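Local coordinates for protein putative non-ribosomal peptide synthetase (Actinomadura parvosata subsp. kistnae, PDB 6M7L) that probably belongs to a non-ribosomal peptide assembly line, where its condensation-type domain of the CoA-dependent acyltransferase clan would take part in peptide synthesis, at residues 26-30 with 352-358; 43-49 with 401-407; 319-323 with 341-346; 369-375 with 407-411. One frame throughout, in Å; residues are numbered along the deposited sequence.

Contact 1 of 4, residues 26-30 with 352-358; sequences ARQRR and PFERLAE
Ala26 sets its methyl CB against the start of the other helix. It meets Pro352 CB at 3.8 Å, and the backbone of Arg355 lies equally near. Pro352 holds the N-cap position, so the apolar touch falls where helix 353-360 begins. The backbone N of Ala26 is bonded elsewhere, to Glu194. Arg27 NH2 and Glu354 OE2 form a salt bridge whose modelled geometry is doubtful, because the atoms are set too close. The carboxylate sits at the guanidinium edge with the two planes 73° apart. Glu354 bends at chi2 (77°), which folds its carboxylate back over the Arg27 backbone, with Glu354 CD 3.6 Å from Arg27 CA. Arg29 approaches Glu358 more loosely: Arg29 NE is 4.4 Å from Glu358 OE2, beyond a salt bridge. Glu358 OE1 instead pairs with Arg355 NH2 at 2.7 Å on its own helix. Arg30 crosses Glu354 at about a right angle and lays its aliphatic part on it, with Arg30 CD 3.6 Å from Glu354 CG. Its extended chain carries the guanidinium past this glutamate to Glu407, where NH1 forms a salt bridge. The directions of the short helical segments differ by 64°, with axes 8.4 Å apart at closest approach. This is surface helix-helix packing, joining helix 26-34 near the N-terminus to helix 353-360 of the later half, consistent with the two-lobed build of condensation domains.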
loop_
_atom_site.group_PDB
_atom_site.type_symbol
_atom_site.label_atom_id
_atom_site.label_comp_id
_atom_site.label_asym_id
_atom_site.label_seq_id
_atom_site.Cartn_x
_atom_site.Cartn_y
_atom_site.Cartn_z
ATOM N N ALA A 26 24.102 16.880 0.944
ATOM C CA ALA A 26 23.777 18.272 0.653
ATOM C C ALA A 26 22.456 18.672 1.297
ATOM O O ALA A 26 22.344 19.758 1.882
ATOM C CB ALA A 26 23.728 18.495 -0.859
ATOM N N ARG A 27 21.446 17.804 1.209
ATOM C CA ARG A 27 20.173 18.091 1.859
ATOM C C ARG A 27 20.323 18.123 3.373
ATOM O O ARG A 27 19.788 19.019 4.034
ATOM C CB ARG A 27 19.122 17.062 1.447
ATOM C CG ARG A 27 17.856 17.154 2.273
ATOM C CD ARG A 27 16.659 16.578 1.552
ATOM N NE ARG A 27 15.426 17.122 2.104
ATOM C CZ ARG A 27 14.873 18.260 1.699
ATOM N NH1 ARG A 27 13.750 18.693 2.258
ATOM N NH2 ARG A 27 15.446 18.964 0.733
ATOM N N GLN A 28 21.046 17.154 3.940
ATOM C CA GLN A 28 21.299 17.169 5.377
ATOM C C GLN A 28 22.043 18.431 5.790
ATOM O O GLN A 28 21.760 19.012 6.846
ATOM C CB GLN A 28 22.095 15.932 5.784
ATOM C CG GLN A 28 21.305 14.649 5.769
ATOM C CD GLN A 28 22.131 13.474 6.238
ATOM O OE1 GLN A 28 23.259 13.276 5.783
ATOM N NE2 GLN A 28 21.579 12.693 7.159
ATOM N N ARG A 29 23.007 18.860 4.974
ATOM C CA ARG A 29 23.742 20.088 5.259
ATOM C C ARG A 29 22.793 21.274 5.380
ATOM O O ARG A 29 22.867 22.051 6.340
ATOM C CB ARG A 29 24.785 20.328 4.167
ATOM C CG ARG A 29 25.472 21.680 4.224
ATOM C CD ARG A 29 26.317 21.838 5.473
ATOM N NE ARG A 29 26.939 23.158 5.518
ATOM C CZ ARG A 29 27.651 23.621 6.540
ATOM N NH1 ARG A 29 27.841 22.874 7.620
ATOM N NH2 ARG A 29 28.172 24.838 6.480
ATOM N N ARG A 30 21.875 21.417 4.422
ATOM C CA ARG A 30 20.936 22.531 4.478
ATOM C C ARG A 30 19.951 22.367 5.629
ATOM O O ARG A 30 19.625 23.341 6.318
ATOM C CB ARG A 30 20.195 22.662 3.149
ATOM C CG ARG A 30 19.376 23.934 3.043
ATOM C CD ARG A 30 18.842 24.151 1.640
ATOM N NE ARG A 30 18.055 25.376 1.564
ATOM C CZ ARG A 30 16.770 25.456 1.886
ATOM N NH1 ARG A 30 16.119 24.377 2.300
ATOM N NH2 ARG A 30 16.131 26.614 1.793
ATOM N N PRO A 352 22.460 17.615 -6.402
ATOM C CA PRO A 352 21.384 17.868 -5.440
ATOM C C PRO A 352 20.977 19.333 -5.439
ATOM O O PRO A 352 21.800 20.231 -5.638
ATOM C CB PRO A 352 21.999 17.462 -4.094
ATOM C CG PRO A 352 23.203 16.640 -4.442
ATOM C CD PRO A 352 23.702 17.198 -5.735
ATOM N N PHE A 353 19.681 19.561 -5.212
ATOM C CA PHE A 353 19.156 20.923 -5.224
ATOM C C PHE A 353 19.850 21.796 -4.188
ATOM O O PHE A 353 20.148 22.966 -4.453
ATOM C CB PHE A 353 17.649 20.910 -4.981
ATOM C CG PHE A 353 17.054 22.278 -4.832
ATOM C CD1 PHE A 353 16.849 23.079 -5.942
ATOM C CD2 PHE A 353 16.704 22.766 -3.583
ATOM C CE1 PHE A 353 16.309 24.342 -5.810
ATOM C CE2 PHE A 353 16.162 24.027 -3.445
ATOM C CZ PHE A 353 15.960 24.815 -4.561
ATOM N N GLU A 354 20.114 21.245 -3.002
ATOM C CA GLU A 354 20.754 22.029 -1.952
ATOM C C GLU A 354 22.184 22.407 -2.321
ATOM O O GLU A 354 22.652 23.486 -1.944
ATOM C CB GLU A 354 20.727 21.261 -0.630
ATOM C CG GLU A 354 19.332 21.058 -0.049
ATOM C CD GLU A 354 18.549 19.955 -0.742
ATOM O OE1 GLU A 354 19.074 19.358 -1.706
ATOM O OE2 GLU A 354 17.405 19.684 -0.321
ATOM N N ARG A 355 22.891 21.542 -3.052
ATOM C CA ARG A 355 24.225 21.909 -3.515
ATOM C C ARG A 355 24.150 22.958 -4.616
ATOM O O ARG A 355 24.929 23.919 -4.619
ATOM C CB ARG A 355 24.980 20.671 -3.999
ATOM C CG ARG A 355 26.402 20.970 -4.458
ATOM C CD ARG A 355 27.210 21.643 -3.354
ATOM N NE ARG A 355 28.392 22.324 -3.878
ATOM C CZ ARG A 355 29.298 22.942 -3.126
ATOM N NH1 ARG A 355 30.339 23.535 -3.693
ATOM N NH2 ARG A 355 29.166 22.963 -1.806
ATOM N N LEU A 356 23.217 22.792 -5.559
ATOM C CA LEU A 356 23.007 23.811 -6.582
ATOM C C LEU A 356 22.651 25.152 -5.956
ATOM O O LEU A 356 23.109 26.203 -6.421
ATOM C CB LEU A 356 21.908 23.368 -7.548
ATOM C CG LEU A 356 21.413 24.439 -8.524
ATOM C CD1 LEU A 356 22.548 24.914 -9.416
ATOM C CD2 LEU A 356 20.248 23.923 -9.355
ATOM N N ALA A 357 21.837 25.136 -4.898
ATOM C CA ALA A 357 21.493 26.371 -4.204
ATOM C C ALA A 357 22.745 27.092 -3.723
ATOM O O ALA A 357 22.913 28.292 -3.961
ATOM C CB ALA A 357 20.554 26.072 -3.035
ATOM N N GLU A 358 23.653 26.362 -3.065
ATOM C CA GLU A 358 24.905 26.960 -2.606
ATOM C C GLU A 358 25.692 27.587 -3.750
ATOM O O GLU A 358 26.470 28.522 -3.524
ATOM C CB GLU A 358 25.769 25.910 -1.902
ATOM C CG GLU A 358 25.493 25.739 -0.414
ATOM C CD GLU A 358 26.436 24.742 0.244
ATOM O OE1 GLU A 358 27.024 23.908 -0.476
ATOM O OE2 GLU A 358 26.593 24.794 1.485
#

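Contact 2 of 4, residues 43-49 with 401-407; sequences GLHVRVA and MPEEAME
Pro402 O is gripped by both terminal nitrogens of Arg47. Arg47 NH2 donates to Pro402 O at 2.9 Å and Arg47 NH1 donates to the same oxygen at 3.1 Å. The oxygen lies only 7° out of the guanidinium plane, so this is an end-on grip by two N-H groups on one acceptor. Side chains cover the group from opposite faces. Met401 CB lies over one face, 3.4 Å from Arg47 NH2, and Glu404 CG lies over the other, 3.3 Å from Arg47 NH1. Met401 CE also reaches Arg47 CG at 3.6 Å. The Arg47 chain starts with CG between the backbone N and the carbonyl carbon (chi1 72°) and bends again at chi2 and chi3, which turns it from the strand to the loop. A leucine here would probably leave Pro402 O without its two donors and open a gap between Met401 and Glu404. The loop follows strand 395-399, which borders strand 45-53 antiparallel at the edge of a five-stranded mixed sheet. It then leads to strand 410-418 in another sheet, so this is the chain crossing from one sheet to the other. Elsewhere the contact is looser and made mostly by carbon atoms: Met401 SD touches Ala49 CB at 4.0 Å. At the other end, Leu44 CD2 rests 3.6 Å from Ala405 O, while Leu44 CD1 faces the carboxylate of Glu407, which is paired with Arg30.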
loop_
_atom_site.group_PDB
_atom_site.type_symbol
_atom_site.label_atom_id
_atom_site.label_comp_id
_atom_site.label_asym_id
_atom_site.label_seq_id
_atom_site.Cartn_x
_atom_site.Cartn_y
_atom_site.Cartn_z
ATOM N N GLY A 43 9.759 23.961 13.186
ATOM C CA GLY A 43 10.764 23.010 12.751
ATOM C C GLY A 43 10.366 22.350 11.444
ATOM O O GLY A 43 9.194 22.040 11.210
ATOM N N LEU A 44 11.352 22.159 10.573
ATOM C CA LEU A 44 11.140 21.446 9.315
ATOM C C LEU A 44 11.148 19.958 9.630
ATOM O O LEU A 44 12.187 19.295 9.608
ATOM C CB LEU A 44 12.204 21.821 8.295
ATOM C CG LEU A 44 12.084 23.230 7.716
ATOM C CD1 LEU A 44 13.273 23.561 6.820
ATOM C CD2 LEU A 44 10.776 23.360 6.951
ATOM N N HIS A 45 9.966 19.434 9.945
ATOM C CA HIS A 45 9.804 18.060 10.389
ATOM C C HIS A 45 8.750 17.356 9.545
ATOM O O HIS A 45 7.850 17.984 8.981
ATOM C CB HIS A 45 9.382 17.986 11.864
ATOM C CG HIS A 45 10.232 18.800 12.789
ATOM N ND1 HIS A 45 9.727 19.409 13.916
ATOM C CD2 HIS A 45 11.554 19.093 12.763
ATOM C CE1 HIS A 45 10.699 20.049 14.542
ATOM N NE2 HIS A 45 11.817 19.874 13.862
ATOM N N VAL A 46 8.871 16.043 9.470
ATOM C CA VAL A 46 7.767 15.184 9.067
ATOM C C VAL A 46 7.149 14.623 10.337
ATOM O O VAL A 46 7.830 14.439 11.354
ATOM C CB VAL A 46 8.218 14.057 8.114
ATOM C CG1 VAL A 46 8.593 14.624 6.750
ATOM C CG2 VAL A 46 9.376 13.289 8.719
ATOM N N ARG A 47 5.845 14.367 10.298
ATOM C CA ARG A 47 5.187 13.891 11.507
ATOM C C ARG A 47 3.911 13.145 11.146
ATOM O O ARG A 47 3.279 13.416 10.122
ATOM C CB ARG A 47 4.887 15.039 12.481
ATOM C CG ARG A 47 3.770 15.977 12.052
ATOM C CD ARG A 47 4.245 16.941 10.950
ATOM N NE ARG A 47 3.403 16.832 9.766
ATOM C CZ ARG A 47 2.325 17.577 9.551
ATOM N NH1 ARG A 47 1.599 17.383 8.458
ATOM N NH2 ARG A 47 1.974 18.509 10.432
ATOM N N VAL A 48 3.551 12.195 12.004
ATOM C CA VAL A 48 2.367 11.365 11.819
ATOM C C VAL A 48 1.709 11.162 13.176
ATOM O O VAL A 48 2.384 10.850 14.162
ATOM C CB VAL A 48 2.713 10.009 11.170
ATOM C CG1 VAL A 48 3.861 9.331 11.913
ATOM C CG2 VAL A 48 1.489 9.109 11.126
ATOM N N ALA A 49 0.397 11.358 13.233
ATOM C CA ALA A 49 -0.386 11.108 14.433
ATOM C C ALA A 49 -1.293 9.913 14.184
ATOM O O ALA A 49 -2.041 9.890 13.201
ATOM C CB ALA A 49 -1.201 12.341 14.827
ATOM N N MET A 401 -3.228 16.379 10.860
ATOM C CA MET A 401 -2.391 17.445 11.379
ATOM C C MET A 401 -2.504 18.655 10.463
ATOM O O MET A 401 -2.902 18.526 9.299
ATOM C CB MET A 401 -0.922 16.998 11.461
ATOM C CG MET A 401 -0.668 15.778 12.329
ATOM S SD MET A 401 -0.357 16.192 14.054
ATOM C CE MET A 401 0.968 17.384 13.874
ATOM N N PRO A 402 -2.173 19.849 10.952
ATOM C CA PRO A 402 -2.099 21.009 10.057
ATOM C C PRO A 402 -1.041 20.798 8.983
ATOM O O PRO A 402 -0.214 19.886 9.049
ATOM C CB PRO A 402 -1.732 22.164 10.996
ATOM C CG PRO A 402 -2.224 21.726 12.334
ATOM C CD PRO A 402 -2.016 20.235 12.366
ATOM N N GLU A 403 -1.087 21.662 7.969
ATOM C CA GLU A 403 -0.150 21.559 6.856
ATOM C C GLU A 403 1.287 21.612 7.357
ATOM O O GLU A 403 1.602 22.319 8.318
ATOM C CB GLU A 403 -0.398 22.683 5.848
ATOM C CG GLU A 403 -1.730 22.598 5.119
ATOM C CD GLU A 403 -1.770 21.485 4.089
ATOM O OE1 GLU A 403 -2.876 21.164 3.607
ATOM O OE2 GLU A 403 -0.699 20.932 3.758
ATOM N N GLU A 404 2.157 20.845 6.703
ATOM C CA GLU A 404 3.555 20.778 7.103
ATOM C C GLU A 404 4.217 22.147 7.003
ATOM O O GLU A 404 3.859 22.979 6.165
ATOM C CB GLU A 404 4.312 19.776 6.232
ATOM C CG GLU A 404 4.130 18.328 6.640
ATOM C CD GLU A 404 4.613 17.362 5.579
ATOM O OE1 GLU A 404 4.668 17.759 4.395
ATOM O OE2 GLU A 404 4.937 16.206 5.926
ATOM N N ALA A 405 5.190 22.376 7.881
ATOM C CA ALA A 405 6.012 23.572 7.781
ATOM C C ALA A 405 6.784 23.551 6.470
ATOM O O ALA A 405 7.336 22.519 6.078
ATOM C CB ALA A 405 6.972 23.660 8.969
ATOM N N MET A 406 6.807 24.688 5.782
ATOM C CA MET A 406 7.472 24.772 4.492
ATOM C C MET A 406 8.144 26.127 4.348
ATOM O O MET A 406 7.785 27.098 5.018
ATOM C CB MET A 406 6.493 24.544 3.332
ATOM C CG MET A 406 5.464 25.646 3.150
ATOM S SD MET A 406 4.444 25.365 1.693
ATOM C CE MET A 406 3.571 26.918 1.568
ATOM N N GLU A 407 9.140 26.175 3.463
ATOM C CA GLU A 407 9.795 27.426 3.110
ATOM C C GLU A 407 9.167 28.093 1.899
ATOM O O GLU A 407 9.397 29.287 1.675
ATOM C CB GLU A 407 11.280 27.189 2.823
ATOM C CG GLU A 407 12.032 26.480 3.925
ATOM C CD GLU A 407 13.497 26.317 3.592
ATOM O OE1 GLU A 407 14.225 27.333 3.596
ATOM O OE2 GLU A 407 13.916 25.175 3.307
#

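Contact 3 of 4, residues 319-323 with 341-346; sequences LALPV and VSEDAH
Val341 packs beside Pro322 and Val323 with its two methyl groups. Val341 CG2 stands anti to the backbone N and faces the proline, 4.0 Å from Pro322 CD. The chi1 of 70° swings Val341 CG1 toward Val323, where it meets Val323 CG2 at 3.8 Å, the two side chains crossing at about a right angle. Ser342 contributes mainly through its backbone, whose CA lies near Leu321 CD2. Its carbonyl oxygen also receives two bonds from His346. One turn on from Val341, Ala345 points its CB at the strand. Ala345 CB sits between two leucines, 3.8 Å from Leu319 CD2 and 4.0 Å from Leu321 CD2. His346 then offers a ring face to Leu319. Leu319 CD2 stands almost straight above the centroid of the His346 ring, 3.7 Å away and 6° off the normal, a CH-pi contact. The ring is held in that pose by His346 ND1, which donates to Ser342 O at 2.7 Å. The backbone N of His346 bonds the same oxygen from the opposite face of the carbonyl plane. Replacing His346 by alanine is likely to strip the Leu319 methyl of its ring face and take one donor from Ser342 O. The strand and helix segments run roughly antiparallel, their directions 146° apart. Strand 317-324 pairs antiparallel with strand 292-299. Trp215 and Arg218 of helix 207-218 pack beside the contact, and Phe273 and His277 of helix 272-288 touch Leu321.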
loop_
_atom_site.group_PDB
_atom_site.type_symbol
_atom_site.label_atom_id
_atom_site.label_comp_id
_atom_site.label_asym_id
_atom_site.label_seq_id
_atom_site.Cartn_x
_atom_site.Cartn_y
_atom_site.Cartn_z
ATOM N N LEU A 319 13.493 19.928 -7.912
ATOM C CA LEU A 319 13.852 20.210 -9.295
ATOM C C LEU A 319 13.296 21.569 -9.688
ATOM O O LEU A 319 12.077 21.765 -9.691
ATOM C CB LEU A 319 13.321 19.119 -10.229
ATOM C CG LEU A 319 14.104 18.889 -11.519
ATOM C CD1 LEU A 319 15.525 18.457 -11.187
ATOM C CD2 LEU A 319 13.408 17.853 -12.390
ATOM N N ALA A 320 14.186 22.501 -10.016
ATOM C CA ALA A 320 13.767 23.789 -10.550
ATOM C C ALA A 320 13.363 23.633 -12.010
ATOM O O ALA A 320 13.980 22.872 -12.761
ATOM C CB ALA A 320 14.892 24.817 -10.421
ATOM N N LEU A 321 12.317 24.355 -12.411
ATOM C CA LEU A 321 11.781 24.285 -13.771
ATOM C C LEU A 321 11.644 25.693 -14.339
ATOM O O LEU A 321 10.531 26.170 -14.590
ATOM C CB LEU A 321 10.437 23.555 -13.785
ATOM C CG LEU A 321 10.399 22.192 -13.087
ATOM C CD1 LEU A 321 8.989 21.626 -13.082
ATOM C CD2 LEU A 321 11.369 21.223 -13.743
ATOM N N PRO A 322 12.763 26.383 -14.568
ATOM C CA PRO A 322 12.687 27.764 -15.065
ATOM C C PRO A 322 12.140 27.814 -16.484
ATOM O O PRO A 322 12.614 27.107 -17.377
ATOM C CB PRO A 322 14.142 28.242 -15.007
ATOM C CG PRO A 322 14.938 26.995 -15.127
ATOM C CD PRO A 322 14.159 25.939 -14.402
ATOM N N VAL A 323 11.138 28.662 -16.687
ATOM C CA VAL A 323 10.502 28.846 -17.984
ATOM C C VAL A 323 10.647 30.307 -18.383
ATOM O O VAL A 323 10.337 31.206 -17.594
ATOM C CB VAL A 323 9.021 28.425 -17.957
ATOM C CG1 VAL A 323 8.311 28.900 -19.210
ATOM C CG2 VAL A 323 8.908 26.913 -17.820
ATOM N N VAL A 341 11.816 22.282 -20.722
ATOM C CA VAL A 341 12.672 22.431 -19.551
ATOM C C VAL A 341 12.525 21.233 -18.624
ATOM O O VAL A 341 13.467 20.880 -17.904
ATOM C CB VAL A 341 12.383 23.757 -18.819
ATOM C CG1 VAL A 341 11.020 23.724 -18.149
ATOM C CG2 VAL A 341 13.477 24.045 -17.802
ATOM N N SER A 342 11.361 20.576 -18.630
ATOM C CA SER A 342 11.183 19.407 -17.777
ATOM C C SER A 342 12.009 18.224 -18.271
ATOM O O SER A 342 12.503 17.434 -17.459
ATOM C CB SER A 342 9.704 19.031 -17.696
ATOM O OG SER A 342 9.490 18.042 -16.703
ATOM N N GLU A 343 12.178 18.093 -19.589
ATOM C CA GLU A 343 13.018 17.025 -20.121
ATOM C C GLU A 343 14.489 17.279 -19.817
ATOM O O GLU A 343 15.211 16.362 -19.407
ATOM C CB GLU A 343 12.792 16.882 -21.625
ATOM C CG GLU A 343 11.474 16.219 -21.984
ATOM C CD GLU A 343 11.035 16.519 -23.400
ATOM O OE1 GLU A 343 11.811 17.157 -24.144
ATOM O OE2 GLU A 343 9.909 16.121 -23.769
ATOM N N ASP A 344 14.951 18.516 -20.008
ATOM C CA ASP A 344 16.348 18.829 -19.729
ATOM C C ASP A 344 16.644 18.757 -18.237
ATOM O O ASP A 344 17.727 18.312 -17.837
ATOM C CB ASP A 344 16.698 20.212 -20.280
ATOM C CG ASP A 344 16.441 20.329 -21.771
ATOM O OD1 ASP A 344 16.456 19.289 -22.464
ATOM O OD2 ASP A 344 16.226 21.463 -22.249
ATOM N N ALA A 345 15.697 19.186 -17.399
ATOM C CA ALA A 345 15.911 19.151 -15.954
ATOM C C ALA A 345 16.013 17.718 -15.449
ATOM O O ALA A 345 16.904 17.390 -14.656
ATOM C CB ALA A 345 14.785 19.895 -15.237
ATOM N N HIS A 346 15.101 16.847 -15.893
ATOM C CA HIS A 346 15.164 15.445 -15.492
ATOM C C HIS A 346 16.392 14.739 -16.055
ATOM O O HIS A 346 16.769 13.680 -15.545
ATOM C CB HIS A 346 13.892 14.714 -15.917
ATOM C CG HIS A 346 12.715 14.988 -15.032
ATOM N ND1 HIS A 346 11.782 15.962 -15.311
ATOM C CD2 HIS A 346 12.328 14.418 -13.866
ATOM C CE1 HIS A 346 10.865 15.977 -14.359
ATOM N NE2 HIS A 346 11.174 15.051 -13.469
#

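Contact 4 of 4, residues 369-375 with 407-411; sequences HPIFQVA and ELDLW
Leu408, Ala375 and His369 carry this contact, where two parallel strands begin side by side. Strands 374-380 and 410-418 are neighbours in a mixed four-stranded sheet, with 374-380 at its edge. Val374 pairs with Leu410 and Ala375 with Trp411. Just before its strand, Leu408 sends its two methyls different ways. Leu408 CD2 lies over one face of the His369 ring, 4.1 Å from the centroid and 22° off the normal, and it also touches Phe372 CE1 at 3.6 Å. Leu408 CD1 packs on Ala375 CB at 3.6 Å. The opposite face of the His369 ring is covered by Pro370 CD, and Glu407 CB meets its edge. The ring's rotation is fixed by His369 ND1, which donates to Phe372 O at 2.8 Å close to the ring plane. Ala375 donates its N to Leu410 O at 3.0 Å. Its methyl also lies against Trp411 CD1, while Trp411 NE1 is bonded to Gln377. Next to the first pair, Gln373 O is shared by two backbone donors. Asp409 N reaches Gln373 O at 2.8 Å, in the carbonyl plane, and Leu410 N adds a weak bond at 3.3 Å.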
loop_
_atom_site.group_PDB
_atom_site.type_symbol
_atom_site.label_atom_id
_atom_site.label_comp_id
_atom_site.label_asym_id
_atom_site.label_seq_id
_atom_site.Cartn_x
_atom_site.Cartn_y
_atom_site.Cartn_z
ATOM N N HIS A 369 12.555 30.878 -0.155
ATOM C CA HIS A 369 13.155 29.639 -0.630
ATOM C C HIS A 369 14.046 29.910 -1.840
ATOM O O HIS A 369 13.731 30.775 -2.666
ATOM C CB HIS A 369 12.067 28.625 -0.988
ATOM C CG HIS A 369 12.584 27.242 -1.232
ATOM N ND1 HIS A 369 12.883 26.771 -2.491
ATOM C CD2 HIS A 369 12.857 26.230 -0.375
ATOM C CE1 HIS A 369 13.316 25.525 -2.401
ATOM N NE2 HIS A 369 13.312 25.173 -1.127
ATOM N N PRO A 370 15.167 29.202 -1.969
ATOM C CA PRO A 370 16.080 29.461 -3.088
ATOM C C PRO A 370 15.486 29.066 -4.432
ATOM O O PRO A 370 14.668 28.147 -4.536
ATOM C CB PRO A 370 17.305 28.599 -2.755
ATOM C CG PRO A 370 17.212 28.341 -1.288
ATOM C CD PRO A 370 15.748 28.269 -0.990
ATOM N N ILE A 371 15.906 29.799 -5.464
ATOM C CA ILE A 371 15.626 29.515 -6.870
ATOM C C ILE A 371 14.136 29.592 -7.189
ATOM O O ILE A 371 13.736 30.253 -8.154
ATOM C CB ILE A 371 16.210 28.154 -7.289
ATOM C CG1 ILE A 371 17.715 28.120 -7.005
ATOM C CG2 ILE A 371 15.959 27.905 -8.768
ATOM C CD1 ILE A 371 18.398 26.844 -7.447
ATOM N N PHE A 372 13.301 28.911 -6.407
ATOM C CA PHE A 372 11.862 28.989 -6.604
ATOM C C PHE A 372 11.166 29.128 -5.259
ATOM O O PHE A 372 11.662 28.668 -4.229
ATOM C CB PHE A 372 11.311 27.766 -7.366
ATOM C CG PHE A 372 11.623 26.447 -6.720
ATOM C CD1 PHE A 372 10.791 25.919 -5.746
ATOM C CD2 PHE A 372 12.740 25.725 -7.102
ATOM C CE1 PHE A 372 11.077 24.705 -5.154
ATOM C CE2 PHE A 372 13.027 24.506 -6.516
ATOM C CZ PHE A 372 12.197 23.997 -5.541
ATOM N N GLN A 373 10.009 29.786 -5.288
ATOM C CA GLN A 373 9.163 29.937 -4.117
ATOM C C GLN A 373 7.799 29.297 -4.299
ATOM O O GLN A 373 7.027 29.234 -3.334
ATOM C CB GLN A 373 8.981 31.423 -3.767
ATOM C CG GLN A 373 10.276 32.156 -3.459
ATOM C CD GLN A 373 11.111 32.426 -4.695
ATOM O OE1 GLN A 373 10.597 32.884 -5.714
ATOM N NE2 GLN A 373 12.404 32.127 -4.616
ATOM N N VAL A 374 7.483 28.833 -5.504
ATOM C CA VAL A 374 6.246 28.130 -5.806
ATOM C C VAL A 374 6.613 26.742 -6.308
ATOM O O VAL A 374 7.539 26.591 -7.113
ATOM C CB VAL A 374 5.406 28.896 -6.849
ATOM C CG1 VAL A 374 4.144 28.122 -7.203
ATOM C CG2 VAL A 374 5.063 30.282 -6.329
ATOM N N ALA A 375 5.906 25.730 -5.818
ATOM C CA ALA A 375 6.137 24.358 -6.235
ATOM C C ALA A 375 4.817 23.722 -6.644
ATOM O O ALA A 375 3.745 24.112 -6.174
ATOM C CB ALA A 375 6.806 23.532 -5.130
ATOM N N GLU A 407 9.140 26.175 3.463
ATOM C CA GLU A 407 9.795 27.426 3.110
ATOM C C GLU A 407 9.167 28.093 1.899
ATOM O O GLU A 407 9.397 29.287 1.675
ATOM C CB GLU A 407 11.280 27.189 2.823
ATOM C CG GLU A 407 12.032 26.480 3.925
ATOM C CD GLU A 407 13.497 26.317 3.592
ATOM O OE1 GLU A 407 14.225 27.333 3.596
ATOM O OE2 GLU A 407 13.916 25.175 3.307
ATOM N N LEU A 408 8.396 27.349 1.113
ATOM C CA LEU A 408 7.781 27.899 -0.079
ATOM C C LEU A 408 6.663 28.867 0.293
ATOM O O LEU A 408 6.107 28.824 1.393
ATOM C CB LEU A 408 7.231 26.776 -0.955
ATOM C CG LEU A 408 8.249 25.715 -1.375
ATOM C CD1 LEU A 408 7.547 24.412 -1.712
ATOM C CD2 LEU A 408 9.065 26.209 -2.558
ATOM N N ASP A 409 6.349 29.763 -0.643
ATOM C CA ASP A 409 5.183 30.620 -0.473
ATOM C C ASP A 409 3.914 29.899 -0.896
ATOM O O ASP A 409 2.861 30.059 -0.267
ATOM C CB ASP A 409 5.344 31.908 -1.279
ATOM C CG ASP A 409 6.683 32.566 -1.057
ATOM O OD1 ASP A 409 7.301 32.306 -0.005
ATOM O OD2 ASP A 409 7.118 33.345 -1.929
ATOM N N LEU A 410 4.001 29.104 -1.958
ATOM C CA LEU A 410 2.858 28.402 -2.514
ATOM C C LEU A 410 3.286 27.008 -2.941
ATOM O O LEU A 410 4.344 26.832 -3.553
ATOM C CB LEU A 410 2.268 29.165 -3.704
ATOM C CG LEU A 410 1.726 30.556 -3.379
ATOM C CD1 LEU A 410 1.552 31.376 -4.646
ATOM C CD2 LEU A 410 0.415 30.447 -2.614
ATOM N N TRP A 411 2.461 26.018 -2.610
ATOM C CA TRP A 411 2.700 24.633 -3.002
ATOM C C TRP A 411 1.381 24.085 -3.536
ATOM O O TRP A 411 0.481 23.747 -2.763
ATOM C CB TRP A 411 3.222 23.802 -1.835
ATOM C CG TRP A 411 3.946 22.570 -2.277
ATOM C CD1 TRP A 411 4.123 22.143 -3.560
ATOM C CD2 TRP A 411 4.598 21.607 -1.440
ATOM N NE1 TRP A 411 4.847 20.976 -3.576
ATOM C CE2 TRP A 411 5.147 20.622 -2.288
ATOM C CE3 TRP A 411 4.770 21.479 -0.059
ATOM C CZ2 TRP A 411 5.856 19.528 -1.801
ATOM C CZ3 TRP A 411 5.472 20.391 0.424
ATOM C CH2 TRP A 411 6.008 19.429 -0.446
#

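How the contacts relate
Contacts 3 and 4 are buried, contact 2 is partly buried and contact 1 lies at the surface. Their chemistry follows. Contact 1 relies on charged side chains between two helices, and contact 2 on one arginine held by a loop carbonyl. Contact 3 is apolar between strand and helix, and contact 4 adds backbone hydrogen bonds between parallel strands to its apolar packing. Glu407 belongs to both contact 2 and contact 4, and its salt bridge to Arg30 ties these to contact 1. The Phe353 ring of contact 1 also meets the His369 and Phe372 rings of contact 4. Ala320 of contact 3 packs on Ile371 and Phe372. Contact 3 touches neither contact 1 nor contact 2.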